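Side-chain contacts in Lin1840 protein (Listeria innocua serovar 6a, PDB 4ZOC), which probably hydrolyses terminal, non-reducing beta-D-glucosyl residues with release of beta-D-glucose, as a family 3 glycoside hydrolase involved in beta-1,2-glucan metabolism: residues E514-S519 against E593-F598; L522-F527 against M552-T557; R572-E577 against R582-Y587; V703-S708 against D713-E718. The protein carries 2 engineered substitutions. All blocks are in the same frame, centred on the assembly; numbering follows the deposited sequence.

Contact 1 (E514-S519 against E593-F598); sequences ELAESS and EPFYPF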
# COMPACT_ATOMS: atom_id res chain seq x y z
N GLU A 514 -5.59 0.53 23.46
CA GLU A 514 -5.43 1.25 24.76
C GLU A 514 -6.77 1.56 25.38
O GLU A 514 -6.87 1.65 26.60
CB GLU A 514 -4.65 2.53 24.59
CG GLU A 514 -3.22 2.24 24.19
CD GLU A 514 -2.55 3.43 23.56
OE1 GLU A 514 -2.69 4.55 24.08
OE2 GLU A 514 -1.87 3.26 22.53
N LEU A 515 -7.85 1.63 24.58
CA LEU A 515 -9.17 1.86 25.14
C LEU A 515 -9.74 0.59 25.70
O LEU A 515 -10.26 0.59 26.79
CB LEU A 515 -10.08 2.48 24.08
CG LEU A 515 -9.56 3.77 23.47
CD1 LEU A 515 -10.48 4.28 22.39
CD2 LEU A 515 -9.26 4.89 24.44
N ALA A 516 -9.64 -0.50 24.94
CA ALA A 516 -10.15 -1.79 25.39
C ALA A 516 -9.48 -2.19 26.68
O ALA A 516 -10.12 -2.76 27.58
CB ALA A 516 -9.89 -2.85 24.35
N GLU A 517 -8.19 -1.94 26.75
CA GLU A 517 -7.43 -2.26 28.00
C GLU A 517 -7.68 -1.32 29.22
O GLU A 517 -7.30 -1.64 30.35
CB GLU A 517 -5.95 -2.38 27.67
CG GLU A 517 -5.70 -3.64 26.82
CD GLU A 517 -4.28 -3.87 26.36
OE1 GLU A 517 -3.39 -3.04 26.72
OE2 GLU A 517 -4.09 -4.89 25.59
N SER A 518 -8.22 -0.13 29.01
CA SER A 518 -8.42 0.85 30.02
C SER A 518 -9.90 0.87 30.48
O SER A 518 -10.31 1.73 31.29
CB SER A 518 -8.11 2.22 29.44
OG SER A 518 -6.71 2.59 29.42
N SER A 519 -10.73 -0.05 29.97
CA SER A 519 -12.16 -0.04 30.29
C SER A 519 -12.67 -1.47 30.44
O SER A 519 -11.98 -2.42 30.05
CB SER A 519 -12.95 0.69 29.18
OG SER A 519 -12.82 0.05 27.90
N GLU A 593 -2.54 -10.66 13.27
CA GLU A 593 -3.98 -10.46 13.32
C GLU A 593 -4.29 -9.03 13.61
O GLU A 593 -3.59 -8.39 14.36
CB GLU A 593 -4.58 -11.28 14.45
CG GLU A 593 -4.48 -12.76 14.18
CD GLU A 593 -3.13 -13.40 14.56
OE1 GLU A 593 -2.22 -12.74 15.11
OE2 GLU A 593 -2.98 -14.57 14.20
N PRO A 594 -5.40 -8.49 13.03
CA PRO A 594 -5.88 -7.18 13.45
C PRO A 594 -6.34 -7.27 14.92
O PRO A 594 -6.54 -8.38 15.44
CB PRO A 594 -7.07 -6.91 12.49
CG PRO A 594 -7.56 -8.29 12.19
CD PRO A 594 -6.33 -9.17 12.14
N PHE A 595 -6.45 -6.13 15.58
CA PHE A 595 -6.92 -6.12 16.95
C PHE A 595 -8.32 -6.72 17.04
O PHE A 595 -8.65 -7.50 17.95
CB PHE A 595 -6.84 -4.72 17.56
CG PHE A 595 -7.03 -4.74 19.05
CD1 PHE A 595 -5.99 -5.15 19.85
CD2 PHE A 595 -8.23 -4.33 19.64
CE1 PHE A 595 -6.14 -5.23 21.19
CE2 PHE A 595 -8.40 -4.38 21.00
CZ PHE A 595 -7.32 -4.84 21.78
N TYR A 596 -9.18 -6.34 16.12
CA TYR A 596 -10.48 -7.02 15.95
C TYR A 596 -10.74 -7.28 14.45
O TYR A 596 -10.41 -6.46 13.59
CB TYR A 596 -11.65 -6.12 16.40
CG TYR A 596 -11.62 -5.67 17.88
CD1 TYR A 596 -11.74 -6.61 18.88
CD2 TYR A 596 -11.63 -4.31 18.24
CE1 TYR A 596 -11.79 -6.23 20.21
CE2 TYR A 596 -11.71 -3.91 19.56
CZ TYR A 596 -11.77 -4.88 20.55
OH TYR A 596 -11.85 -4.52 21.90
N PRO A 597 -11.26 -8.46 14.14
CA PRO A 597 -11.42 -8.88 12.76
C PRO A 597 -12.80 -8.67 12.17
O PRO A 597 -13.73 -8.42 12.87
CB PRO A 597 -11.11 -10.38 12.84
CG PRO A 597 -11.72 -10.75 14.18
CD PRO A 597 -11.43 -9.60 15.07
N PHE A 598 -12.86 -8.83 10.85
CA PHE A 598 -14.04 -8.78 10.08
C PHE A 598 -15.06 -9.81 10.73
O PHE A 598 -14.72 -10.97 10.99
CB PHE A 598 -13.78 -9.20 8.67
CG PHE A 598 -15.01 -9.10 7.77
CD1 PHE A 598 -15.35 -7.89 7.15
CD2 PHE A 598 -15.83 -10.19 7.58
CE1 PHE A 598 -16.46 -7.80 6.34
CE2 PHE A 598 -16.98 -10.13 6.75
CZ PHE A 598 -17.28 -8.93 6.14
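The Phe-595 ring meets the methyl of Ala-516 at its edge, close to the ring plane, with CE2 of Phe-595 4.0 Å from CB of Ala-516. The neighbouring Tyr-596 ring carries CD2 of Phe-595 on one face, 3.5 Å above its plane and displaced toward the rim, so the two consecutive aromatic residues brace each other before they reach the helix. Tyr-596 touches with its far end: OH lies 3.6 Å from CB of Ala-516, and the methyl thus takes both a ring edge and a phenol oxygen. The first torsions differ. In Phe-595, CG lies opposite the backbone N (chi1 -168°), whereas in Tyr-596 it stands opposite the carbonyl carbon (chi1 -60°); this brings both rings to the same residue from successive chain positions. Phe-595 and Tyr-596 both face Phe-554, the geometry of a classic beta bulge. On the helix side, two serine hydroxyls bond backbone carbonyls: Ser-518 OG donates to Glu-514 O over 3.0 Å, and Ser-519 OG to Leu-515 O over 2.8 Å. Leu-515 O also accepts the Ser-518 amide, and the two donors reach it from opposite faces of its carbonyl plane. The contact seats the 593-598 loop of the C-terminal family 3 domain against this helix. Chemically it is small and almost wholly apolar, with no hydrogen bond between the segments; the buried Tyr-596 hydroxyl merely grazes the methyl, its polar need being met by a hydrogen bond with Glu-379 on strand 376-380.

Contact 2 (L522-F527 against M552-T557); sequences LLELWF and MSFPQT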
# COMPACT_ATOMS: atom_id res chain seq x y z
N LEU A 522 -16.70 -1.76 25.88
CA LEU A 522 -16.33 -0.90 24.70
C LEU A 522 -17.37 -1.11 23.60
O LEU A 522 -17.59 -2.22 23.13
CB LEU A 522 -14.92 -1.20 24.15
CG LEU A 522 -14.58 -0.54 22.84
CD1 LEU A 522 -14.57 0.95 23.06
CD2 LEU A 522 -13.17 -0.99 22.39
N LEU A 523 -18.12 -0.04 23.34
CA LEU A 523 -19.26 -0.03 22.41
C LEU A 523 -18.99 0.99 21.27
O LEU A 523 -18.81 2.20 21.49
CB LEU A 523 -20.54 0.31 23.17
CG LEU A 523 -21.88 0.29 22.33
CD1 LEU A 523 -22.13 -1.07 21.71
CD2 LEU A 523 -23.05 0.84 23.15
N GLU A 524 -18.92 0.44 20.07
CA GLU A 524 -18.65 1.19 18.86
C GLU A 524 -19.96 1.64 18.24
O GLU A 524 -20.72 0.83 17.69
CB GLU A 524 -17.81 0.33 17.91
CG GLU A 524 -17.69 0.93 16.49
CD GLU A 524 -16.88 2.20 16.44
OE1 GLU A 524 -17.46 3.29 16.81
OE2 GLU A 524 -15.69 2.11 16.08
N LEU A 525 -20.26 2.91 18.41
CA LEU A 525 -21.52 3.51 17.89
C LEU A 525 -21.36 4.12 16.54
O LEU A 525 -22.39 4.49 15.94
CB LEU A 525 -22.04 4.63 18.80
CG LEU A 525 -22.57 3.89 20.01
CD1 LEU A 525 -22.04 4.35 21.32
CD2 LEU A 525 -23.95 3.36 20.01
N TRP A 526 -20.11 4.24 16.06
CA TRP A 526 -19.80 4.97 14.81
C TRP A 526 -20.44 6.39 14.92
O TRP A 526 -20.34 7.06 15.96
CB TRP A 526 -20.28 4.21 13.61
CG TRP A 526 -19.66 2.84 13.48
CD1 TRP A 526 -20.26 1.62 13.63
CD2 TRP A 526 -18.33 2.56 13.01
NE1 TRP A 526 -19.36 0.60 13.32
CE2 TRP A 526 -18.18 1.15 12.91
CE3 TRP A 526 -17.25 3.37 12.63
CZ2 TRP A 526 -16.95 0.54 12.50
CZ3 TRP A 526 -16.06 2.75 12.18
CH2 TRP A 526 -15.94 1.35 12.13
N PHE A 527 -21.09 6.88 13.88
CA PHE A 527 -21.99 8.03 14.06
C PHE A 527 -23.40 7.55 13.71
O PHE A 527 -23.69 7.22 12.59
CB PHE A 527 -21.55 9.19 13.20
CG PHE A 527 -20.25 9.80 13.62
CD1 PHE A 527 -20.04 10.28 14.91
CD2 PHE A 527 -19.18 9.88 12.70
CE1 PHE A 527 -18.88 10.96 15.24
CE2 PHE A 527 -18.05 10.52 13.03
CZ PHE A 527 -17.88 11.06 14.30
N MET A 552 -15.18 -3.81 8.79
CA MET A 552 -13.80 -3.43 8.50
C MET A 552 -12.92 -3.77 9.71
O MET A 552 -13.29 -3.53 10.85
CB MET A 552 -13.74 -1.98 8.12
CG MET A 552 -12.44 -1.56 7.46
SD MET A 552 -12.47 0.15 6.88
CE MET A 552 -10.95 0.12 5.92
N SER A 553 -11.73 -4.27 9.42
CA SER A 553 -10.77 -4.70 10.45
C SER A 553 -10.25 -3.51 11.23
O SER A 553 -10.07 -2.41 10.67
CB SER A 553 -9.58 -5.40 9.73
OG SER A 553 -10.00 -6.61 9.12
N PHE A 554 -10.08 -3.69 12.55
CA PHE A 554 -9.48 -2.67 13.42
C PHE A 554 -8.00 -3.02 13.61
O PHE A 554 -7.68 -4.00 14.27
CB PHE A 554 -10.22 -2.63 14.77
CG PHE A 554 -11.43 -1.71 14.75
CD1 PHE A 554 -12.32 -1.75 13.71
CD2 PHE A 554 -11.60 -0.74 15.72
CE1 PHE A 554 -13.38 -0.87 13.64
CE2 PHE A 554 -12.67 0.15 15.68
CZ PHE A 554 -13.58 0.04 14.63
N PRO A 555 -7.08 -2.22 12.98
CA PRO A 555 -5.69 -2.58 13.12
C PRO A 555 -5.14 -2.52 14.52
O PRO A 555 -5.56 -1.77 15.39
CB PRO A 555 -4.96 -1.61 12.19
CG PRO A 555 -6.01 -1.09 11.24
CD PRO A 555 -7.23 -1.05 12.12
N GLN A 556 -4.10 -3.35 14.69
CA GLN A 556 -3.23 -3.29 15.88
C GLN A 556 -2.62 -1.91 16.06
O GLN A 556 -2.58 -1.38 17.16
CB GLN A 556 -2.09 -4.32 15.83
CG GLN A 556 -2.46 -5.80 15.82
CD GLN A 556 -2.92 -6.29 17.21
OE1 GLN A 556 -2.59 -5.72 18.28
NE2 GLN A 556 -3.58 -7.41 17.20
N THR A 557 -2.09 -1.36 14.98
CA THR A 557 -1.46 -0.05 14.93
C THR A 557 -1.49 0.41 13.47
O THR A 557 -1.72 -0.41 12.57
CB THR A 557 -0.01 -0.13 15.43
OG1 THR A 557 0.55 1.17 15.63
CG2 THR A 557 0.85 -1.01 14.51
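Phe-554 points its ring at two residues of the 522-527 segment, Trp-526 and Glu-524, and meets both with its outer edge. Trp-526 approaches from the opposite direction: its CH2 lies 3.7 Å from Phe-554 CZ, and the six-membered ring and the phenyl are inclined at 72° with centroids 5.8 Å apart, an oblique aromatic pair. Beside it Glu-524 OE2 sits in the phenyl plane, 3.3 Å from Phe-554 CZ, while the carboxylate plane is turned 64° from that of the ring. Met-552 O also lies in this plane at the phenyl edge. Glu-524 CG, opposite the backbone N, lies 3.5 Å above one face of the Trp-526 ring, toward its rim; the bend at chi2 then swings the carboxylate to the Trp-526 amide and the phenyl edge. OE1 accepts that amide, 2.9 Å from Trp-526 N to Glu-524 OE1, on the anti side, with the donor 33° out of the carboxylate plane. Glu-524 therefore packs on the indole and ties the backbone just after strand 521-524 back to itself. The three residues are buried, joining the end of that strand to the 552-557 loop in the C-terminal domain. Chemically, an acidic group is kept inside the protein by divided support: OE1 has the backbone N-H, OE2 a hydrogen bond with Asn-506, and the phenyl hydrogens, slightly positive at the ring edge, would add a weak electrostatic attraction.

Contact 3 (R572-E577 against R582-Y587); sequences RPQTPE and RYVSHY. With BGC (beta-D-glucopyranose), chain E.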
# COMPACT_ATOMS: atom_id res chain seq x y z
N ARG A 572 4.95 -18.52 3.19
CA ARG A 572 5.45 -18.78 4.55
C ARG A 572 4.46 -18.26 5.62
O ARG A 572 4.81 -17.45 6.49
CB ARG A 572 6.85 -18.20 4.75
CG ARG A 572 7.89 -18.77 3.80
CD ARG A 572 9.22 -18.12 4.10
NE ARG A 572 10.29 -18.79 3.34
CZ ARG A 572 11.54 -18.85 3.70
NH1 ARG A 572 12.04 -18.19 4.77
NH2 ARG A 572 12.35 -19.49 2.89
N PRO A 573 3.23 -18.82 5.64
CA PRO A 573 2.25 -18.42 6.66
C PRO A 573 2.67 -18.77 8.03
O PRO A 573 3.38 -19.77 8.25
CB PRO A 573 1.01 -19.23 6.29
CG PRO A 573 1.54 -20.42 5.61
CD PRO A 573 2.73 -19.94 4.83
N GLN A 574 2.29 -17.89 8.93
CA GLN A 574 2.51 -18.10 10.35
C GLN A 574 1.38 -19.03 10.69
O GLN A 574 0.25 -18.81 10.27
CB GLN A 574 2.47 -16.76 11.12
CG GLN A 574 2.96 -16.87 12.52
CD GLN A 574 2.80 -15.66 13.38
OE1 GLN A 574 1.68 -15.20 13.63
NE2 GLN A 574 3.95 -15.14 13.90
N THR A 575 1.70 -20.10 11.38
CA THR A 575 0.72 -21.06 11.89
C THR A 575 0.85 -21.17 13.41
O THR A 575 1.80 -20.63 14.03
CB THR A 575 0.99 -22.44 11.26
OG1 THR A 575 2.28 -22.90 11.65
CG2 THR A 575 0.91 -22.42 9.70
N PRO A 576 -0.16 -21.77 14.06
CA PRO A 576 0.03 -22.08 15.48
C PRO A 576 1.29 -22.95 15.70
O PRO A 576 1.93 -22.80 16.71
CB PRO A 576 -1.27 -22.83 15.82
CG PRO A 576 -2.31 -22.10 15.00
CD PRO A 576 -1.59 -21.86 13.67
N GLU A 577 1.67 -23.78 14.72
CA GLU A 577 2.84 -24.70 14.84
C GLU A 577 4.20 -24.00 14.77
O GLU A 577 5.15 -24.40 15.49
CB GLU A 577 2.81 -25.77 13.73
CG GLU A 577 1.62 -26.75 13.78
CD GLU A 577 0.22 -26.08 13.67
OE1 GLU A 577 -0.66 -26.38 14.52
OE2 GLU A 577 -0.02 -25.26 12.76
N ARG A 582 11.69 -17.40 13.17
CA ARG A 582 12.07 -16.16 12.52
C ARG A 582 11.53 -16.10 11.04
O ARG A 582 10.90 -15.12 10.65
CB ARG A 582 13.61 -15.97 12.57
CG ARG A 582 14.16 -14.88 11.70
CD ARG A 582 13.85 -13.47 12.26
NE ARG A 582 14.49 -12.42 11.42
CZ ARG A 582 14.97 -11.26 11.89
NH1 ARG A 582 15.44 -10.32 11.03
NH2 ARG A 582 14.97 -10.99 13.19
N TYR A 583 11.76 -17.15 10.27
CA TYR A 583 11.70 -17.08 8.83
C TYR A 583 10.22 -17.44 8.38
O TYR A 583 9.99 -18.30 7.54
CB TYR A 583 12.81 -17.93 8.16
CG TYR A 583 14.12 -17.30 8.38
CD1 TYR A 583 14.43 -16.07 7.79
CD2 TYR A 583 15.04 -17.81 9.28
CE1 TYR A 583 15.60 -15.42 8.07
CE2 TYR A 583 16.18 -17.13 9.57
CZ TYR A 583 16.45 -15.96 8.95
OH TYR A 583 17.64 -15.30 9.21
N VAL A 584 9.26 -16.71 8.93
CA VAL A 584 7.82 -16.83 8.51
C VAL A 584 7.28 -15.43 8.37
O VAL A 584 7.94 -14.49 8.79
CB VAL A 584 6.95 -17.66 9.52
CG1 VAL A 584 7.48 -19.06 9.66
CG2 VAL A 584 6.80 -16.98 10.87
N SER A 585 6.12 -15.29 7.76
CA SER A 585 5.52 -13.99 7.58
C SER A 585 4.96 -13.44 8.92
O SER A 585 3.99 -13.95 9.44
CB SER A 585 4.38 -14.15 6.60
OG SER A 585 3.79 -12.86 6.28
N HIS A 586 5.66 -12.46 9.50
CA HIS A 586 5.26 -11.88 10.72
C HIS A 586 5.92 -10.53 10.89
O HIS A 586 6.85 -10.21 10.15
CB HIS A 586 5.63 -12.78 11.93
CG HIS A 586 7.09 -12.77 12.32
ND1 HIS A 586 8.08 -13.23 11.49
CD2 HIS A 586 7.72 -12.36 13.46
CE1 HIS A 586 9.26 -13.11 12.09
NE2 HIS A 586 9.07 -12.59 13.29
N TYR A 587 5.44 -9.78 11.87
CA TYR A 587 6.12 -8.60 12.31
C TYR A 587 6.91 -8.87 13.62
O TYR A 587 6.47 -9.58 14.51
CB TYR A 587 5.17 -7.47 12.66
CG TYR A 587 4.40 -6.87 11.48
CD1 TYR A 587 5.00 -5.90 10.63
CD2 TYR A 587 3.09 -7.27 11.22
CE1 TYR A 587 4.28 -5.37 9.57
CE2 TYR A 587 2.37 -6.77 10.16
CZ TYR A 587 2.97 -5.79 9.36
OH TYR A 587 2.23 -5.28 8.32
C2 BGC E . 16.29 -20.30 6.48
C3 BGC E . 15.33 -19.79 5.37
C4 BGC E . 15.79 -18.43 4.81
C5 BGC E . 17.23 -18.58 4.36
C6 BGC E . 17.85 -17.27 3.94
C1 BGC E . 17.71 -20.39 5.96
O1 BGC E . 18.58 -20.73 7.04
O2 BGC E . 15.97 -21.60 7.01
O3 BGC E . 14.01 -19.65 5.93
O4 BGC E . 14.98 -17.90 3.70
O5 BGC E . 18.09 -19.14 5.40
O6 BGC E . 17.74 -16.27 4.99
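Arg-572 and Tyr-583, which touch across this contact, both meet a glucose that also hydrogen-bonds Glu-473 of the second subunit, so one chain reaches into the sugar pocket of the other. The guanidinium NH1 of Arg-572 lies 3.5 Å from Tyr-583 CB. Arg-572 NH1 donates to BGC O3, the glucose O3, over 2.7 Å; weaker, longer bonds run from NH1 and NH2 to O4. The arginine chain is extended from CG to NE, which carries its charged end out to the sugar, while NE forms a salt bridge with Glu-276 of the second subunit and NH2 bonds Trp-271 O of that subunit. The Tyr-583 ring is sandwiched: Arg-582 CG stands 3.6 Å above the centre of one face, and C4 of the glucose lies over the opposite face, offset toward the rim. Behind these groups the segments are pinned by Ser-585 N, which donates to Arg-572 O over 2.8 Å in a nearly straight bond. Gln-574 adds its aliphatic part, crossing Val-584 at about a right angle, and its NE2 comes 3.5 Å from His-586 CB. The imidazole itself turns back to its own segment, where His-586 ND1 donates to Val-584 O over 3.0 Å with the acceptor in the ring plane. Tyr-583 is the centre of an inverse gamma turn, consistent with its ring being turned toward the sugar. Together the two loops contribute an intersubunit wall to the glucose site, an aromatic platform under one sugar face with an arginine at its hydroxyls, alongside Glu-473 and Trp-271 of the second subunit.

Contact 4 (V703-S708 against D713-E718); sequences VFVGTS and DVFEVE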
# COMPACT_ATOMS: atom_id res chain seq x y z
N VAL A 703 -15.48 -24.70 3.40
CA VAL A 703 -16.72 -24.01 3.70
C VAL A 703 -16.68 -23.76 5.20
O VAL A 703 -16.48 -24.69 5.99
CB VAL A 703 -17.99 -24.89 3.34
CG1 VAL A 703 -19.26 -24.06 3.61
CG2 VAL A 703 -18.01 -25.27 1.87
N PHE A 704 -16.80 -22.48 5.59
CA PHE A 704 -16.72 -22.06 6.96
C PHE A 704 -18.03 -21.46 7.37
O PHE A 704 -18.56 -20.50 6.72
CB PHE A 704 -15.62 -21.00 7.20
CG PHE A 704 -14.27 -21.35 6.63
CD1 PHE A 704 -13.98 -21.14 5.28
CD2 PHE A 704 -13.27 -21.84 7.47
CE1 PHE A 704 -12.73 -21.42 4.78
CE2 PHE A 704 -12.02 -22.12 6.98
CZ PHE A 704 -11.74 -21.93 5.62
N VAL A 705 -18.59 -21.97 8.45
CA VAL A 705 -19.88 -21.47 8.88
C VAL A 705 -19.69 -20.95 10.32
O VAL A 705 -19.24 -21.67 11.22
CB VAL A 705 -20.95 -22.57 8.90
CG1 VAL A 705 -22.26 -21.94 9.36
CG2 VAL A 705 -21.13 -23.15 7.50
N GLY A 706 -20.09 -19.72 10.57
CA GLY A 706 -19.95 -19.25 11.94
C GLY A 706 -20.48 -17.84 12.14
O GLY A 706 -21.33 -17.37 11.40
N THR A 707 -19.90 -17.16 13.13
CA THR A 707 -20.44 -15.88 13.60
C THR A 707 -19.42 -14.69 13.56
O THR A 707 -19.72 -13.60 14.06
CB THR A 707 -20.97 -15.99 15.04
OG1 THR A 707 -19.90 -16.51 15.88
CG2 THR A 707 -22.16 -16.95 15.11
N SER A 708 -18.25 -14.98 13.03
CA SER A 708 -17.21 -14.08 12.57
C SER A 708 -16.31 -14.75 11.54
O SER A 708 -16.49 -15.92 11.20
CB SER A 708 -16.36 -13.55 13.71
OG SER A 708 -15.37 -14.44 14.17
N ASP A 713 -16.88 -23.16 12.07
CA ASP A 713 -16.64 -24.57 11.86
C ASP A 713 -16.28 -24.73 10.38
O ASP A 713 -16.80 -24.00 9.54
CB ASP A 713 -17.90 -25.34 12.08
CG ASP A 713 -18.32 -25.43 13.55
OD1 ASP A 713 -17.53 -25.35 14.46
OD2 ASP A 713 -19.51 -25.76 13.76
N VAL A 714 -15.45 -25.71 10.06
CA VAL A 714 -14.92 -25.85 8.70
C VAL A 714 -15.31 -27.23 8.10
O VAL A 714 -15.20 -28.26 8.77
CB VAL A 714 -13.39 -25.61 8.65
CG1 VAL A 714 -12.66 -26.65 9.47
CG2 VAL A 714 -12.88 -25.66 7.27
N PHE A 715 -15.73 -27.20 6.84
CA PHE A 715 -16.06 -28.38 6.04
C PHE A 715 -15.33 -28.35 4.73
O PHE A 715 -14.93 -27.27 4.27
CB PHE A 715 -17.56 -28.41 5.87
CG PHE A 715 -18.30 -28.22 7.16
CD1 PHE A 715 -18.36 -29.26 8.10
CD2 PHE A 715 -18.90 -27.01 7.47
CE1 PHE A 715 -18.99 -29.05 9.33
CE2 PHE A 715 -19.50 -26.81 8.68
CZ PHE A 715 -19.57 -27.82 9.61
N GLU A 716 -15.09 -29.54 4.12
CA GLU A 716 -14.40 -29.66 2.84
C GLU A 716 -15.33 -30.26 1.81
O GLU A 716 -16.08 -31.22 2.09
CB GLU A 716 -13.12 -30.54 2.93
CG GLU A 716 -12.15 -29.90 3.86
CD GLU A 716 -10.76 -30.43 3.81
OE1 GLU A 716 -10.57 -31.53 3.35
OE2 GLU A 716 -9.85 -29.69 4.27
N VAL A 717 -15.21 -29.73 0.59
CA VAL A 717 -16.00 -30.13 -0.57
C VAL A 717 -15.08 -30.24 -1.75
O VAL A 717 -14.33 -29.33 -2.07
CB VAL A 717 -17.11 -29.14 -0.93
CG1 VAL A 717 -17.83 -29.62 -2.16
CG2 VAL A 717 -18.06 -28.93 0.24
N GLU A 718 -15.12 -31.39 -2.39
CA GLU A 718 -14.35 -31.56 -3.57
C GLU A 718 -15.27 -31.32 -4.80
O GLU A 718 -16.21 -32.07 -5.03
CB GLU A 718 -13.73 -32.98 -3.59
CG GLU A 718 -12.74 -33.16 -4.73
CD GLU A 718 -11.38 -32.49 -4.50
OE1 GLU A 718 -10.78 -32.11 -5.55
OE2 GLU A 718 -10.88 -32.42 -3.34
O HOH W 1 -20.67 -22.60 13.53
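Phe-715 leans across the neighbouring strand toward Val-703 and Val-705. Its CB stands 3.9 Å from Val-703 O, and CG passes the same carbonyl at slightly greater range. Phe-715 CD2 comes nearer, 3.7 Å from Val-703 O, and farther out CE2 reaches Val-705 CG2 at 4.2 Å, the methyl lying at the ring edge near its plane. With CG opposite the carbonyl carbon (chi1 -49°), the ring runs diagonally to the valine two residues beyond its direct partner. In the hairpin of strands 699-706 and 712-720, the pieces 703-706 and 713-718 run antiparallel, at 155° between their N-to-C directions. Val-703 with Phe-715 and Val-705 with Asp-713 are hydrogen-bonded pairs, each joined by two reciprocal N-H...O bonds, such as Phe-715 N to Val-703 O at 2.8 Å. Between them Phe-704 and Val-714 make a non-hydrogen-bonded pair, projecting together on the other face. There the side chains lie alongside each other, Phe-704 CE2 being 3.7 Å from Val-714 CG2, and Lys-658 makes a cation-pi contact with Phe-704. Val-703 and Val-705 meet strand 624-632, as in the two-layer packing of a fibronectin type III-like domain. A water donates to Val-705 O over 2.9 Å and more weakly to Asp-713 OD2, so that this carbonyl takes both the Asp-713 amide and the water. Chemically, reciprocal backbone bonds hold the pairs flanking Phe-704 and Val-714; apolar contacts join those two on one face and Phe-715 with the valines on the other, where Asp-713 adds a hydrated polar rim.

From the N terminus, residues 514-519 open contact 1, which closes only at 593-598 and so spans the widest loop. Contact 2 (522-527 with 552-557), closing a loop through helix 532-541, and then contact 3, closing a short loop between 572-577 and 582-587, are both nested inside it, one after the other, without crossing. Contacts 1 and 2 touch: Tyr-596 O lies 3.0 Å from Phe-554 N, a probable hydrogen bond. Together they tie helix 513-517 and strand 521-524 to the long loop after helix 532-541, which contact 3 carries to the second subunit. Contact 4 follows in series, closing the fibronectin-like domain's hairpin 699-706/712-720; Phe-598 O packs against Ser-708 CB, joining it to contact 1.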